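PDB 4MLO: TCP pilus virulence regulatory protein from Vibrio cholerae, which probably activates transcription of virulence genes, including those of the TCP pilus, as an AraC-family DNA-binding regulator that binds palmitoleic acid in a pocket lined largely by its cupin-like domain. Local coordinates for residues 33-38 with 51-56; 65-70 with 112-117; 125-130 with 145-150. All coordinates share one frame; numbering follows the deposited sequence.

Interaction 1. Residues 33-38 with 51-56. With PAM (palmitoleic acid), chain E.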
loop_
_atom_site.group_PDB
_atom_site.type_symbol
_atom_site.label_atom_id
_atom_site.label_comp_id
_atom_site.label_asym_id
_atom_site.label_seq_id
_atom_site.Cartn_x
_atom_site.Cartn_y
_atom_site.Cartn_z
ATOM N N PHE A 33 -4.429 4.221 6.022
ATOM C CA PHE A 33 -3.791 4.485 7.307
ATOM C C PHE A 33 -4.223 5.837 7.853
ATOM O O PHE A 33 -4.740 6.693 7.135
ATOM C CB PHE A 33 -2.250 4.379 7.235
ATOM C CG PHE A 33 -1.558 5.489 6.493
ATOM C CD1 PHE A 33 -1.183 5.321 5.166
ATOM C CD2 PHE A 33 -1.213 6.680 7.134
ATOM C CE1 PHE A 33 -0.506 6.320 4.484
ATOM C CE2 PHE A 33 -0.527 7.689 6.456
ATOM C CZ PHE A 33 -0.176 7.508 5.130
ATOM N N TRP A 34 -4.049 5.986 9.167
ATOM C CA TRP A 34 -4.398 7.216 9.869
ATOM C C TRP A 34 -3.737 7.202 11.236
ATOM O O TRP A 34 -3.392 6.146 11.772
ATOM C CB TRP A 34 -5.914 7.381 10.018
ATOM C CG TRP A 34 -6.534 6.350 10.888
ATOM C CD1 TRP A 34 -6.823 6.472 12.213
ATOM C CD2 TRP A 34 -6.944 5.028 10.508
ATOM N NE1 TRP A 34 -7.370 5.301 12.684
ATOM C CE2 TRP A 34 -7.467 4.407 11.656
ATOM C CE3 TRP A 34 -6.905 4.304 9.310
ATOM C CZ2 TRP A 34 -7.961 3.106 11.643
ATOM C CZ3 TRP A 34 -7.399 3.010 9.302
ATOM C CH2 TRP A 34 -7.910 2.424 10.468
ATOM N N ILE A 35 -3.579 8.397 11.799
ATOM C CA ILE A 35 -2.988 8.577 13.120
ATOM C C ILE A 35 -4.104 8.608 14.160
ATOM O O ILE A 35 -5.256 8.944 13.853
ATOM C CB ILE A 35 -2.126 9.861 13.148
ATOM C CG1 ILE A 35 -2.989 11.119 12.976
ATOM C CG2 ILE A 35 -1.029 9.791 12.069
ATOM C CD1 ILE A 35 -2.208 12.430 13.049
ATOM N N ASP A 36 -3.779 8.241 15.408
ATOM C CA ASP A 36 -4.812 8.097 16.430
ATOM C C ASP A 36 -4.997 9.349 17.273
ATOM O O ASP A 36 -5.932 9.406 18.081
ATOM C CB ASP A 36 -4.494 6.917 17.349
ATOM C CG ASP A 36 -3.328 7.197 18.276
ATOM O OD1 ASP A 36 -2.524 8.118 17.999
ATOM O OD2 ASP A 36 -3.202 6.476 19.279
ATOM N N SER A 37 -4.140 10.346 17.101
ATOM C CA SER A 37 -4.141 11.516 17.967
ATOM C C SER A 37 -3.154 12.517 17.397
ATOM O O SER A 37 -2.277 12.174 16.594
ATOM C CB SER A 37 -3.766 11.160 19.406
ATOM O OG SER A 37 -2.460 10.619 19.464
ATOM N N GLY A 38 -3.315 13.753 17.818
ATOM C CA GLY A 38 -2.402 14.782 17.432
ATOM C C GLY A 38 -2.515 15.119 15.956
ATOM O O GLY A 38 -3.532 14.884 15.296
ATOM N N TYR A 51 -0.133 17.716 3.269
ATOM C CA TYR A 51 -1.368 17.725 4.032
ATOM C C TYR A 51 -1.010 17.733 5.501
ATOM O O TYR A 51 -0.140 16.974 5.931
ATOM C CB TYR A 51 -2.233 16.486 3.778
ATOM C CG TYR A 51 -2.407 16.092 2.338
ATOM C CD1 TYR A 51 -1.432 15.347 1.680
ATOM C CD2 TYR A 51 -3.563 16.426 1.642
ATOM C CE1 TYR A 51 -1.597 14.963 0.358
ATOM C CE2 TYR A 51 -3.738 16.050 0.321
ATOM C CZ TYR A 51 -2.753 15.318 -0.315
ATOM O OH TYR A 51 -2.924 14.942 -1.625
ATOM N N GLU A 52 -1.683 18.572 6.271
ATOM C CA GLU A 52 -1.756 18.358 7.704
ATOM C C GLU A 52 -2.936 17.436 7.965
ATOM O O GLU A 52 -4.047 17.698 7.501
ATOM C CB GLU A 52 -1.915 19.675 8.465
ATOM C CG GLU A 52 -0.656 20.509 8.485
ATOM C CD GLU A 52 -0.614 21.470 9.666
ATOM O OE1 GLU A 52 0.446 22.101 9.868
ATOM O OE2 GLU A 52 -1.636 21.589 10.384
ATOM N N ILE A 53 -2.685 16.342 8.671
ATOM C CA ILE A 53 -3.716 15.358 8.945
ATOM C C ILE A 53 -3.919 15.255 10.448
ATOM O O ILE A 53 -3.021 15.536 11.245
ATOM C CB ILE A 53 -3.354 13.982 8.344
ATOM C CG1 ILE A 53 -2.010 13.473 8.884
ATOM C CG2 ILE A 53 -3.278 14.080 6.838
ATOM C CD1 ILE A 53 -1.744 11.994 8.527
ATOM N N ASN A 54 -5.130 14.857 10.821
ATOM C CA ASN A 54 -5.490 14.592 12.200
ATOM C C ASN A 54 -6.062 13.192 12.306
ATOM O O ASN A 54 -6.018 12.422 11.331
ATOM C CB ASN A 54 -6.492 15.646 12.699
ATOM C CG ASN A 54 -7.684 15.802 11.769
ATOM O OD1 ASN A 54 -8.297 14.817 11.346
ATOM N ND2 ASN A 54 -8.001 17.043 11.426
ATOM N N SER A 55 -6.612 12.855 13.475
ATOM C CA SER A 55 -7.041 11.494 13.751
ATOM C C SER A 55 -8.275 11.067 12.964
ATOM O O SER A 55 -8.640 9.893 13.037
ATOM C CB SER A 55 -7.305 11.326 15.249
ATOM O OG SER A 55 -8.416 12.105 15.650
ATOM N N SER A 56 -8.898 11.958 12.195
ATOM C CA SER A 56 -9.978 11.574 11.288
ATOM C C SER A 56 -9.569 11.583 9.819
ATOM O O SER A 56 -10.407 11.306 8.950
ATOM C CB SER A 56 -11.184 12.489 11.490
ATOM O OG SER A 56 -11.848 12.154 12.693
HETATM C C1 PAM E . 3.316 -1.759 5.986
HETATM O O1 PAM E . 2.743 -1.936 7.095
HETATM O O2 PAM E . 2.907 -2.318 4.942
HETATM C C2 PAM E . 4.534 -0.882 5.891
HETATM C C3 PAM E . 4.332 0.279 4.903
HETATM C C4 PAM E . 3.163 1.146 5.362
HETATM C C5 PAM E . 2.947 2.363 4.469
HETATM C C6 PAM E . 1.677 3.116 4.863
HETATM C C7 PAM E . 1.734 3.681 6.282
HETATM C C8 PAM E . 2.745 4.809 6.382
HETATM C C9 PAM E . 2.879 5.345 7.804
HETATM C C10 PAM E . 3.531 4.706 8.782
HETATM C C11 PAM E . 4.175 3.343 8.584
HETATM C C12 PAM E . 5.420 3.134 9.446
HETATM C C13 PAM E . 6.169 1.914 8.903
HETATM C C14 PAM E . 7.624 1.814 9.314
HETATM C C15 PAM E . 8.429 3.036 8.892
HETATM C C16 PAM E . 9.895 2.719 8.733
HETATM O O HOH W 1 -4.619 10.580 10.024
HETATM O O HOH W 2 -6.089 14.649 15.820
#

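Interaction 2. Residues 65-70 with 112-117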
loop_
_atom_site.group_PDB
_atom_site.type_symbol
_atom_site.label_atom_id
_atom_site.label_comp_id
_atom_site.label_asym_id
_atom_site.label_seq_id
_atom_site.Cartn_x
_atom_site.Cartn_y
_atom_site.Cartn_z
ATOM N N SER A 65 0.792 0.845 -6.795
ATOM C CA SER A 65 1.432 2.128 -6.936
ATOM C C SER A 65 2.849 2.054 -6.367
ATOM O O SER A 65 3.188 1.156 -5.603
ATOM C CB SER A 65 0.628 3.224 -6.230
ATOM O OG SER A 65 0.522 2.983 -4.828
ATOM N N ILE A 66 3.666 3.028 -6.741
ATOM C CA ILE A 66 5.033 3.170 -6.242
ATOM C C ILE A 66 5.082 4.509 -5.532
ATOM O O ILE A 66 5.054 5.567 -6.176
ATOM C CB ILE A 66 6.076 3.101 -7.366
ATOM C CG1 ILE A 66 6.028 1.755 -8.074
ATOM C CG2 ILE A 66 7.488 3.384 -6.811
ATOM C CD1 ILE A 66 6.295 0.573 -7.210
ATOM N N GLN A 67 5.161 4.468 -4.203
ATOM C CA GLN A 67 4.991 5.652 -3.373
ATOM C C GLN A 67 6.317 6.313 -3.009
ATOM O O GLN A 67 7.332 5.644 -2.781
ATOM C CB GLN A 67 4.240 5.279 -2.104
ATOM C CG GLN A 67 2.820 4.754 -2.342
ATOM C CD GLN A 67 1.857 5.843 -2.754
ATOM O OE1 GLN A 67 2.090 7.013 -2.509
ATOM N NE2 GLN A 67 0.721 5.446 -3.349
ATOM N N ARG A 68 6.286 7.647 -2.963
ATOM C CA ARG A 68 7.382 8.473 -2.445
ATOM C C ARG A 68 6.778 9.548 -1.555
ATOM O O ARG A 68 6.274 10.551 -2.066
ATOM C CB ARG A 68 8.177 9.123 -3.578
ATOM C CG ARG A 68 8.802 8.131 -4.518
ATOM C CD ARG A 68 9.393 8.793 -5.757
ATOM N NE ARG A 68 9.743 7.778 -6.722
ATOM C CZ ARG A 68 8.961 7.343 -7.715
ATOM N NH1 ARG A 68 7.769 7.866 -7.946
ATOM N NH2 ARG A 68 9.414 6.393 -8.496
ATOM N N PHE A 69 6.858 9.366 -0.238
ATOM C CA PHE A 69 6.235 10.324 0.663
ATOM C C PHE A 69 6.904 10.230 2.016
ATOM O O PHE A 69 7.596 9.257 2.324
ATOM C CB PHE A 69 4.720 10.127 0.785
ATOM C CG PHE A 69 4.292 8.886 1.538
ATOM C CD1 PHE A 69 4.091 7.698 0.857
ATOM C CD2 PHE A 69 3.997 8.921 2.895
ATOM C CE1 PHE A 69 3.652 6.573 1.511
ATOM C CE2 PHE A 69 3.565 7.794 3.570
ATOM C CZ PHE A 69 3.374 6.613 2.872
ATOM N N SER A 70 6.734 11.301 2.795
ATOM C CA SER A 70 7.122 11.328 4.186
ATOM C C SER A 70 5.917 11.633 5.064
ATOM O O SER A 70 4.956 12.294 4.648
ATOM C CB SER A 70 8.213 12.366 4.423
ATOM O OG SER A 70 7.715 13.658 4.131
ATOM N N LYS A 112 -4.376 9.290 -9.718
ATOM C CA LYS A 112 -4.051 9.550 -8.323
ATOM C C LYS A 112 -3.864 8.244 -7.551
ATOM O O LYS A 112 -4.733 7.365 -7.576
ATOM C CB LYS A 112 -5.140 10.406 -7.668
ATOM N N ASP A 113 -2.723 8.137 -6.851
ATOM C CA ASP A 113 -2.309 6.944 -6.107
ATOM C C ASP A 113 -2.414 7.096 -4.601
ATOM O O ASP A 113 -2.273 6.097 -3.871
ATOM C CB ASP A 113 -0.837 6.590 -6.407
ATOM C CG ASP A 113 -0.619 6.074 -7.809
ATOM O OD1 ASP A 113 0.485 6.296 -8.348
ATOM O OD2 ASP A 113 -1.536 5.443 -8.368
ATOM N N LEU A 114 -2.571 8.319 -4.113
ATOM C CA LEU A 114 -2.628 8.583 -2.680
ATOM C C LEU A 114 -3.787 9.543 -2.460
ATOM O O LEU A 114 -3.781 10.659 -2.991
ATOM C CB LEU A 114 -1.298 9.161 -2.170
ATOM C CG LEU A 114 -1.139 9.406 -0.669
ATOM C CD1 LEU A 114 0.351 9.473 -0.329
ATOM C CD2 LEU A 114 -1.822 10.669 -0.185
ATOM N N LEU A 115 -4.807 9.092 -1.740
ATOM C CA LEU A 115 -6.059 9.826 -1.615
ATOM C C LEU A 115 -6.341 10.061 -0.135
ATOM O O LEU A 115 -5.935 9.276 0.721
ATOM C CB LEU A 115 -7.210 9.073 -2.291
ATOM C CG LEU A 115 -6.984 8.604 -3.747
ATOM C CD1 LEU A 115 -8.194 7.827 -4.218
ATOM C CD2 LEU A 115 -6.746 9.764 -4.685
ATOM N N LEU A 116 -6.927 11.217 0.160
ATOM C CA LEU A 116 -7.318 11.609 1.510
ATOM C C LEU A 116 -8.838 11.618 1.641
ATOM O O LEU A 116 -9.549 12.110 0.753
ATOM C CB LEU A 116 -6.754 13.002 1.836
ATOM C CG LEU A 116 -7.114 13.661 3.173
ATOM C CD1 LEU A 116 -6.115 13.273 4.242
ATOM C CD2 LEU A 116 -7.184 15.173 3.029
ATOM N N TRP A 117 -9.344 11.103 2.758
ATOM C CA TRP A 117 -10.744 11.294 3.119
ATOM C C TRP A 117 -10.830 11.770 4.564
ATOM O O TRP A 117 -10.304 11.117 5.470
ATOM C CB TRP A 117 -11.565 10.022 2.921
ATOM C CG TRP A 117 -13.000 10.260 3.213
ATOM C CD1 TRP A 117 -13.656 9.968 4.372
ATOM C CD2 TRP A 117 -13.979 10.866 2.339
ATOM N NE1 TRP A 117 -14.970 10.337 4.275
ATOM C CE2 TRP A 117 -15.195 10.895 3.040
ATOM C CE3 TRP A 117 -13.937 11.373 1.031
ATOM C CZ2 TRP A 117 -16.363 11.424 2.490
ATOM C CZ3 TRP A 117 -15.102 11.895 0.477
ATOM C CH2 TRP A 117 -16.299 11.915 1.209
HETATM O O HOH W 3 2.522 4.802 -8.688
#

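Interaction 3. Residues 125-130 with 145-150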
loop_
_atom_site.group_PDB
_atom_site.type_symbol
_atom_site.label_atom_id
_atom_site.label_comp_id
_atom_site.label_asym_id
_atom_site.label_seq_id
_atom_site.Cartn_x
_atom_site.Cartn_y
_atom_site.Cartn_z
ATOM N N ALA A 125 -15.064 5.400 13.520
ATOM C CA ALA A 125 -15.345 4.382 14.523
ATOM C C ALA A 125 -15.266 2.983 13.928
ATOM O O ALA A 125 -14.701 2.073 14.548
ATOM C CB ALA A 125 -16.723 4.628 15.143
ATOM N N VAL A 126 -15.814 2.786 12.724
ATOM C CA VAL A 126 -15.795 1.456 12.121
ATOM C C VAL A 126 -14.364 1.047 11.785
ATOM O O VAL A 126 -13.944 -0.082 12.067
ATOM C CB VAL A 126 -16.706 1.412 10.877
ATOM C CG1 VAL A 126 -16.509 0.110 10.106
ATOM C CG2 VAL A 126 -18.178 1.593 11.292
ATOM N N LEU A 127 -13.602 1.956 11.174
ATOM C CA LEU A 127 -12.225 1.660 10.805
ATOM C C LEU A 127 -11.385 1.334 12.037
ATOM O O LEU A 127 -10.661 0.341 12.050
ATOM C CB LEU A 127 -11.645 2.844 10.042
ATOM C CG LEU A 127 -12.231 3.068 8.645
ATOM C CD1 LEU A 127 -11.785 4.413 8.117
ATOM C CD2 LEU A 127 -11.826 1.940 7.680
ATOM N N SER A 128 -11.512 2.129 13.104
ATOM C CA SER A 128 -10.832 1.792 14.353
ATOM C C SER A 128 -11.181 0.382 14.807
ATOM O O SER A 128 -10.313 -0.371 15.260
ATOM C CB SER A 128 -11.200 2.802 15.440
ATOM O OG SER A 128 -10.956 4.128 15.000
ATOM N N GLU A 129 -12.446 -0.004 14.676
ATOM C CA GLU A 129 -12.872 -1.311 15.154
ATOM C C GLU A 129 -12.260 -2.439 14.324
ATOM O O GLU A 129 -11.922 -3.497 14.865
ATOM C CB GLU A 129 -14.402 -1.383 15.155
ATOM C CG GLU A 129 -14.967 -2.718 15.636
ATOM C CD GLU A 129 -14.432 -3.145 16.999
ATOM O OE1 GLU A 129 -14.095 -2.267 17.825
ATOM O OE2 GLU A 129 -14.359 -4.369 17.231
ATOM N N VAL A 130 -12.111 -2.236 13.009
ATOM C CA VAL A 130 -11.400 -3.211 12.187
ATOM C C VAL A 130 -10.002 -3.456 12.741
ATOM O O VAL A 130 -9.526 -4.600 12.797
ATOM C CB VAL A 130 -11.344 -2.719 10.733
ATOM C CG1 VAL A 130 -10.359 -3.569 9.900
ATOM C CG2 VAL A 130 -12.718 -2.750 10.135
ATOM N N LYS A 145 -18.811 -5.303 3.368
ATOM C CA LYS A 145 -18.809 -5.051 1.929
ATOM C C LYS A 145 -19.531 -3.747 1.602
ATOM O O LYS A 145 -19.056 -2.953 0.772
ATOM C CB LYS A 145 -19.438 -6.230 1.185
ATOM C CG LYS A 145 -18.564 -7.490 1.201
ATOM C CD LYS A 145 -19.162 -8.652 0.402
ATOM C CE LYS A 145 -20.378 -9.225 1.101
ATOM N NZ LYS A 145 -20.861 -10.454 0.439
ATOM N N VAL A 146 -20.668 -3.490 2.262
ATOM C CA VAL A 146 -21.408 -2.258 2.009
ATOM C C VAL A 146 -20.614 -1.057 2.497
ATOM O O VAL A 146 -20.538 -0.025 1.812
ATOM C CB VAL A 146 -22.801 -2.322 2.671
ATOM C CG1 VAL A 146 -23.517 -0.980 2.570
ATOM C CG2 VAL A 146 -23.639 -3.409 2.008
ATOM N N PHE A 147 -20.019 -1.161 3.688
ATOM C CA PHE A 147 -19.246 -0.041 4.233
ATOM C C PHE A 147 -18.084 0.334 3.313
ATOM O O PHE A 147 -17.925 1.506 2.933
ATOM C CB PHE A 147 -18.724 -0.389 5.623
ATOM C CG PHE A 147 -17.896 0.704 6.235
ATOM C CD1 PHE A 147 -18.498 1.710 6.956
ATOM C CD2 PHE A 147 -16.531 0.753 6.048
ATOM C CE1 PHE A 147 -17.752 2.727 7.507
ATOM C CE2 PHE A 147 -15.788 1.769 6.592
ATOM C CZ PHE A 147 -16.412 2.757 7.323
ATOM N N PHE A 148 -17.277 -0.656 2.916
ATOM C CA PHE A 148 -16.070 -0.375 2.143
ATOM C C PHE A 148 -16.367 -0.038 0.684
ATOM O O PHE A 148 -15.682 0.816 0.109
ATOM C CB PHE A 148 -15.101 -1.542 2.255
ATOM C CG PHE A 148 -14.279 -1.499 3.503
ATOM C CD1 PHE A 148 -13.135 -0.716 3.556
ATOM C CD2 PHE A 148 -14.667 -2.200 4.632
ATOM C CE1 PHE A 148 -12.355 -0.667 4.722
ATOM C CE2 PHE A 148 -13.897 -2.150 5.808
ATOM C CZ PHE A 148 -12.749 -1.385 5.850
ATOM N N SER A 149 -17.379 -0.653 0.057
ATOM C CA SER A 149 -17.741 -0.197 -1.278
ATOM C C SER A 149 -18.243 1.245 -1.247
ATOM O O SER A 149 -17.881 2.051 -2.110
ATOM C CB SER A 149 -18.776 -1.139 -1.917
ATOM O OG SER A 149 -19.932 -1.258 -1.122
ATOM N N GLY A 150 -19.066 1.602 -0.258
ATOM C CA GLY A 150 -19.544 2.974 -0.180
ATOM C C GLY A 150 -18.429 3.957 0.142
ATOM O O GLY A 150 -18.400 5.076 -0.380
#

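Interaction 1. Residues 33-38 with 51-56
Ser55, Ile35 and Ile53 carry this meeting between the end of strand 31-35 and the turn that follows strand 49-53. Ser55 lies against the backbone of 35-37 with its carbon atoms: CB is 3.4 Å from Ile35 O, and CA sits closer still, 3.1 Å from that same Ile35 O in a CA-H...O contact. Serine's short side chain lets CB lie close against the backbone of Asp36 and Ser37. Ile35 reaches the turn with the end of its longer branch. With CG1 set between the backbone N and the carbonyl carbon (chi1 66°), the branch runs along the peptide of Asn54, CG1 at 3.7 Å from Asn54 O, and its tip CD1 reaches Ile53 O. The shorter branch, CG2, meets CD1 of Ile53 at 4.2 Å, a single apolar touch between beta-branched chains from strands of different sheets.

The polar work falls to water. One molecule takes the N-H of Ile35 and donates to Asn54 O at 2.7 Å; a second donates to Gly38 O at 2.6 Å and accepts from Ser55 N. Gly38 has a positive phi (69°), readily adopted by a residue without a side chain. Asn54 OD1 accepts from Ser56 N, forming an Asx turn. Two residues before Ile35, and on the same side of the strand, Phe33 lays one ring face, toward its rim, over the palmitoleic acid, CD1 of Phe33 lying 3.5 Å from C7 of the acid.

Ile35 O is buried here with no conventional partner, and the CA-H of Ser55 probably offers it partial electrostatic compensation. Chemically, then, the seam is apolar packing bridged by two ordered waters, not direct pairing of the strands.

Interaction 2. Residues 65-70 with 112-117
The flat groups here are the Gln67 amide, the Asp113 carboxylate and the Phe69 ring. Amide and carboxylate stand 76° apart, nearly perpendicular, and the NH2 end of the amide faces Asp113 but bonds its backbone carbonyl, not its carboxylate: NE2 donates to Asp113 O at 3.1 Å, with a bent N-H...O angle of 135°. The donor stands above the carbonyl plane instead of on a lone pair, which suggests a modest bond. Asp113 presents its carboxyl carbon to Ser65, CG lying 3.5 Å from CB of Ser65. At the rim of the Phe69 ring, in its plane, sits CB of Gln67, while CD1 of Leu114 approaches the ring obliquely, 4.3 Å from CD1 of Phe69.

Gln67 suits the centre because its long chain can fold back. A bend at its second torsion returns the amide toward Ser65, whose OG accepts from NE2 at 2.9 Å, so two acceptors grip one buried nitrogen and limit rotation of the amide. Ser65 OG is itself hydrogen-bonded to Lys62 O. The other end of the amide, OE1, rests 3.7 Å from CD1 of Leu114, an apolar neighbour. Leu114 extends inward with CG anti to its backbone N (chi1 -176°), and it also packs on Ile59 and Leu61 of strand 57-61. Asp113 is tied in by a water that donates to OD1 and accepts from Ile66 N, and its OD2 makes a weak, long ion pair with Lys62.

Strands 66-73 and 114-118 belong to different sheets. Side chains meeting between two antiparallel sheets are consistent with a cupin-like beta barrel, whose interior here contributes Phe69 to the palmitoleic acid pocket.

Interaction 3. Residues 125-130 with 145-150
Phe147 and Val126 form the tight part of the contact. The two side chains approach from opposite directions, and CG1 of Val126 stands 3.8 Å from the centroid of the Phe147 ring, only 7° off the ring normal: a CH-pi contact over the face. CG1 is anti to the backbone N (chi1 170°), which brings this methyl over the ring; CB adds a second touch, 3.8 Å from CE1 of Phe147. A branched valine suits the place, since it offers several C-H groups to a broad aromatic face. Leu127 comes to the edge of the same ring, near its plane, where CD2 is 4.1 Å from CE2 of Phe147. The same methyl also lies 3.9 Å from CZ of Phe148; leucine's reach sets CD2 against both rings.

The packing is looser toward Val130, whose CG2 comes to the edge of the Phe148 ring at 4.5 Å from CZ. Within their own helix Phe147 places CD2 over one face of the Phe148 ring. Leu127 and Phe148 are buried, the latter with Phe7 and Phe90 beside it and Met32 of strand 31-35 also touching. Phe147 and Val130 are partly exposed and make up the solvent side of the contact.

Apolar side chains meeting across a wide interface, where the axes of the two segments approach to 12.1 Å with their directions 119° apart, are plain helix-helix packing. They join helix 121-131 to helix 141-159 beside the sheet that holds strands 31-35 and 79-86 of the cupin-like domain.

How the interactions relate
Interactions 1 and 2 both touch the two sheets of the cupin-like domain, and their centres are about 15 Å apart. They meet directly: Phe33 CZ lies 4.1 Å from Phe69 CE2, both residues lining the palmitoleic acid pocket, and Ile53 CG2 packs 3.9 Å from Leu116 CD1. Interaction 3 sits outside the sheet, its centre about 17 Å from that of interaction 1, and the bridge is Trp34, whose CH2 reaches Leu127 CB at 3.8 Å. Interactions 2 and 3 do not touch, although strand 114-118 leads directly into helix 121-131. The side chain of Val130 is about 13 Å from the ligand, so it does not line the pocket.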